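Local atomic coordinates of cellulase (Xanthomonas axonopodis pv. citri, PDB entry 5HOS), a protein that probably hydrolyses internal beta-1,4-glucosidic bonds of cellulose and related glucans, as an endo-beta-1,4-glucanase of glycoside hydrolase family 5. Residues Y109-V114 against A151-L156. Sequence-based numbering, arbitrary orientation.
Sequences YVIVDV and AVIFGL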
ATOM      1  N   TYR A 109       5.110   5.324 -11.154  1.00 15.69           N
ATOM      2  CA  TYR A 109       5.863   4.725 -10.052  1.00 15.40           C
ATOM      3  C   TYR A 109       5.209   3.407  -9.643  1.00 15.64           C
ATOM      4  O   TYR A 109       4.017   3.208  -9.882  1.00 16.27           O
ATOM      5  CB  TYR A 109       5.854   5.663  -8.843  1.00 15.53           C
ATOM      6  CG  TYR A 109       6.487   7.016  -9.076  1.00 15.92           C
ATOM      7  CD1 TYR A 109       5.734   8.092  -9.534  1.00 17.13           C
ATOM      8  CD2 TYR A 109       7.838   7.225  -8.822  1.00 17.53           C
ATOM      9  CE1 TYR A 109       6.310   9.335  -9.748  1.00 17.74           C
ATOM     10  CE2 TYR A 109       8.426   8.467  -9.032  1.00 17.28           C
ATOM     11  CZ  TYR A 109       7.653   9.516  -9.490  1.00 18.31           C
ATOM     12  OH  TYR A 109       8.229  10.759  -9.694  1.00 20.83           O
ATOM     13  N   VAL A 110       5.993   2.528  -9.009  1.00 14.90           N
ATOM     14  CA  VAL A 110       5.477   1.258  -8.476  1.00 15.10           C
ATOM     15  C   VAL A 110       5.848   1.163  -7.007  1.00 15.89           C
ATOM     16  O   VAL A 110       7.028   1.257  -6.661  1.00 15.58           O
ATOM     17  CB  VAL A 110       6.025   0.023  -9.222  1.00 17.07           C
ATOM     18  CG1 VAL A 110       5.581  -1.273  -8.562  1.00 18.57           C
ATOM     19  CG2 VAL A 110       5.563   0.027 -10.661  1.00 18.46           C
ATOM     20  N   ILE A 111       4.841   0.960  -6.158  1.00 14.66           N
ATOM     21  CA  ILE A 111       5.062   0.574  -4.774  1.00 14.87           C
ATOM     22  C   ILE A 111       5.105  -0.939  -4.754  1.00 14.06           C
ATOM     23  O   ILE A 111       4.107  -1.586  -5.088  1.00 14.26           O
ATOM     24  CB  ILE A 111       3.927   1.053  -3.840  1.00 15.36           C
ATOM     25  CG1 ILE A 111       3.777   2.575  -3.887  1.00 15.43           C
ATOM     26  CG2 ILE A 111       4.158   0.580  -2.400  1.00 15.81           C
ATOM     27  CD1 ILE A 111       2.417   3.064  -3.411  1.00 15.55           C
ATOM     28  N   VAL A 112       6.242  -1.504  -4.375  1.00 14.72           N
ATOM     29  CA  VAL A 112       6.332  -2.939  -4.145  1.00 14.42           C
ATOM     30  C   VAL A 112       5.790  -3.177  -2.742  1.00 13.83           C
ATOM     31  O   VAL A 112       6.418  -2.781  -1.764  1.00 13.67           O
ATOM     32  CB  VAL A 112       7.771  -3.469  -4.270  1.00 15.24           C
ATOM     33  CG1 VAL A 112       7.813  -4.966  -3.973  1.00 14.90           C
ATOM     34  CG2 VAL A 112       8.323  -3.182  -5.660  1.00 15.21           C
ATOM     35  N   ASP A 113       4.625  -3.818  -2.660  1.00 14.19           N
ATOM     36  CA  ASP A 113       3.903  -4.035  -1.394  1.00 15.28           C
ATOM     37  C   ASP A 113       4.053  -5.495  -1.011  1.00 14.89           C
ATOM     38  O   ASP A 113       3.445  -6.368  -1.631  1.00 15.83           O
ATOM     39  CB  ASP A 113       2.418  -3.618  -1.561  1.00 15.67           C
ATOM     40  CG  ASP A 113       1.438  -4.395  -0.657  1.00 16.85           C
ATOM     41  OD1 ASP A 113       1.784  -4.776   0.482  1.00 15.07           O
ATOM     42  OD2 ASP A 113       0.292  -4.615  -1.115  1.00 17.23           O
ATOM     43  N   VAL A 114       4.848  -5.752   0.022  1.00 15.08           N
ATOM     44  CA  VAL A 114       4.988  -7.100   0.568  1.00 16.07           C
ATOM     45  C   VAL A 114       3.694  -7.332   1.355  1.00 16.61           C
ATOM     46  O   VAL A 114       3.525  -6.805   2.455  1.00 14.98           O
ATOM     47  CB  VAL A 114       6.238  -7.230   1.459  1.00 15.72           C
ATOM     48  CG1 VAL A 114       6.340  -8.630   2.053  1.00 16.61           C
ATOM     49  CG2 VAL A 114       7.492  -6.898   0.653  1.00 15.56           C
ATOM     50  N   ALA A 151      11.782   5.189  -9.630  1.00 17.29           N
ATOM     51  CA  ALA A 151      10.433   4.682  -9.925  1.00 16.75           C
ATOM     52  C   ALA A 151       9.888   3.723  -8.876  1.00 16.54           C
ATOM     53  O   ALA A 151       8.690   3.464  -8.880  1.00 16.00           O
ATOM     54  CB  ALA A 151      10.398   3.999 -11.276  1.00 17.60           C
ATOM     55  N   VAL A 152      10.753   3.174  -8.016  1.00 15.44           N
ATOM     56  CA  VAL A 152      10.374   2.081  -7.124  1.00 14.64           C
ATOM     57  C   VAL A 152      10.288   2.570  -5.688  1.00 15.00           C
ATOM     58  O   VAL A 152      11.244   3.146  -5.157  1.00 15.46           O
ATOM     59  CB  VAL A 152      11.365   0.907  -7.223  1.00 15.35           C
ATOM     60  CG1 VAL A 152      10.883  -0.289  -6.416  1.00 15.56           C
ATOM     61  CG2 VAL A 152      11.542   0.502  -8.683  1.00 16.45           C
ATOM     62  N   ILE A 153       9.130   2.326  -5.080  1.00 14.80           N
ATOM     63  CA  ILE A 153       8.841   2.700  -3.703  1.00 14.76           C
ATOM     64  C   ILE A 153       8.710   1.410  -2.888  1.00 14.16           C
ATOM     65  O   ILE A 153       8.120   0.424  -3.345  1.00 14.17           O
ATOM     66  CB  ILE A 153       7.550   3.544  -3.629  1.00 15.36           C
ATOM     67  CG1 ILE A 153       7.702   4.843  -4.436  1.00 15.78           C
ATOM     68  CG2 ILE A 153       7.163   3.852  -2.183  1.00 15.31           C
ATOM     69  CD1 ILE A 153       6.382   5.498  -4.797  1.00 16.35           C
ATOM     70  N   PHE A 154       9.268   1.423  -1.685  1.00 14.55           N
ATOM     71  CA  PHE A 154       9.312   0.242  -0.833  1.00 14.83           C
ATOM     72  C   PHE A 154       8.168   0.237   0.179  1.00 14.49           C
ATOM     73  O   PHE A 154       8.191   0.980   1.148  1.00 15.12           O
ATOM     74  CB  PHE A 154      10.673   0.165  -0.126  1.00 16.04           C
ATOM     75  CG  PHE A 154      11.867   0.018  -1.056  1.00 15.88           C
ATOM     76  CD1 PHE A 154      11.748  -0.490  -2.344  1.00 16.28           C
ATOM     77  CD2 PHE A 154      13.138   0.357  -0.602  1.00 13.15           C
ATOM     78  CE1 PHE A 154      12.857  -0.653  -3.158  1.00 16.48           C
ATOM     79  CE2 PHE A 154      14.249   0.209  -1.413  1.00 15.64           C
ATOM     80  CZ  PHE A 154      14.112  -0.287  -2.693  1.00 16.42           C
ATOM     81  N   GLY A 155       7.161  -0.599  -0.067  1.00 14.34           N
ATOM     82  CA  GLY A 155       6.041  -0.801   0.868  1.00 15.19           C
ATOM     83  C   GLY A 155       6.381  -1.917   1.838  1.00 14.96           C
ATOM     84  O   GLY A 155       6.132  -3.086   1.552  1.00 14.76           O
ATOM     85  N   LEU A 156       6.937  -1.555   2.993  1.00 15.27           N
ATOM     86  CA  LEU A 156       7.512  -2.535   3.939  1.00 13.94           C
ATOM     87  C   LEU A 156       6.629  -3.749   4.230  1.00 13.74           C
ATOM     88  O   LEU A 156       7.103  -4.881   4.196  1.00 14.70           O
ATOM     89  CB  LEU A 156       7.866  -1.872   5.264  1.00 13.60           C
ATOM     90  CG  LEU A 156       8.978  -0.822   5.284  1.00 14.95           C
ATOM     91  CD1 LEU A 156       9.157  -0.372   6.728  1.00 17.05           C
ATOM     92  CD2 LEU A 156      10.270  -1.375   4.714  1.00 17.80           C
TER
HETATM   93  O   HOH W   1       3.169  -2.973   1.843  1.00 16.69           O
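Val110 and Val112 tie strand 109-114 to segment 151-156, each giving its N-H to one carbonyl and taking an N-H at its own, the parallel pattern. Val110 N reaches Ala151 O, just ahead of strand 152-155, at 2.9 Å, and Val110 O receives Ile153 N at 2.8 Å. Val112 N then meets Ile153 O and Gly155 N meets Val112 O, both at 2.9 Å. A weak fifth bond, Val114 N to Gly155 O at 3.3 Å, ends the series. The CA-H groups of Ile111 and Val152 add contacts to Ile153 O and Val110 O. Beside Gly155, a water lies 2.6 Å from Asp113 OD1 and more weakly touches Gly155 O; Asp113 OD2 is hydrogen-bonded to His115.

On the face of Ile111, Ile153 and Asp113, Ile111 lays CG1 against the CB and CG2 branch of Ile153, 3.9 Å from Ile153 CB. With CG1 anti to its carbonyl carbon (chi1 -61°), Ile153 carries CD1 back to Tyr109 CB, while the CD2 side of the tyrosine ring lies by Ala151 CA. Ile111 CG2 packs on N and CA of Gly155, which has no side chain on this face. On the other face, Val112 CG2 meets Val152 CG1 at 3.9 Å.

These are the third and fourth strands of the closed eight-stranded parallel barrel, a TIM-barrel arrangement, running at 23° to each other. Ile111, Ile153 and Asp113 face the barrel interior; Val110, Val112 and Val152 pack outward on helix 90-105, and Phe154 on helix 165-181. Strand 70-75 bonds to the other edge of 109-114, and strand 188-191 follows 152-155 around the barrel.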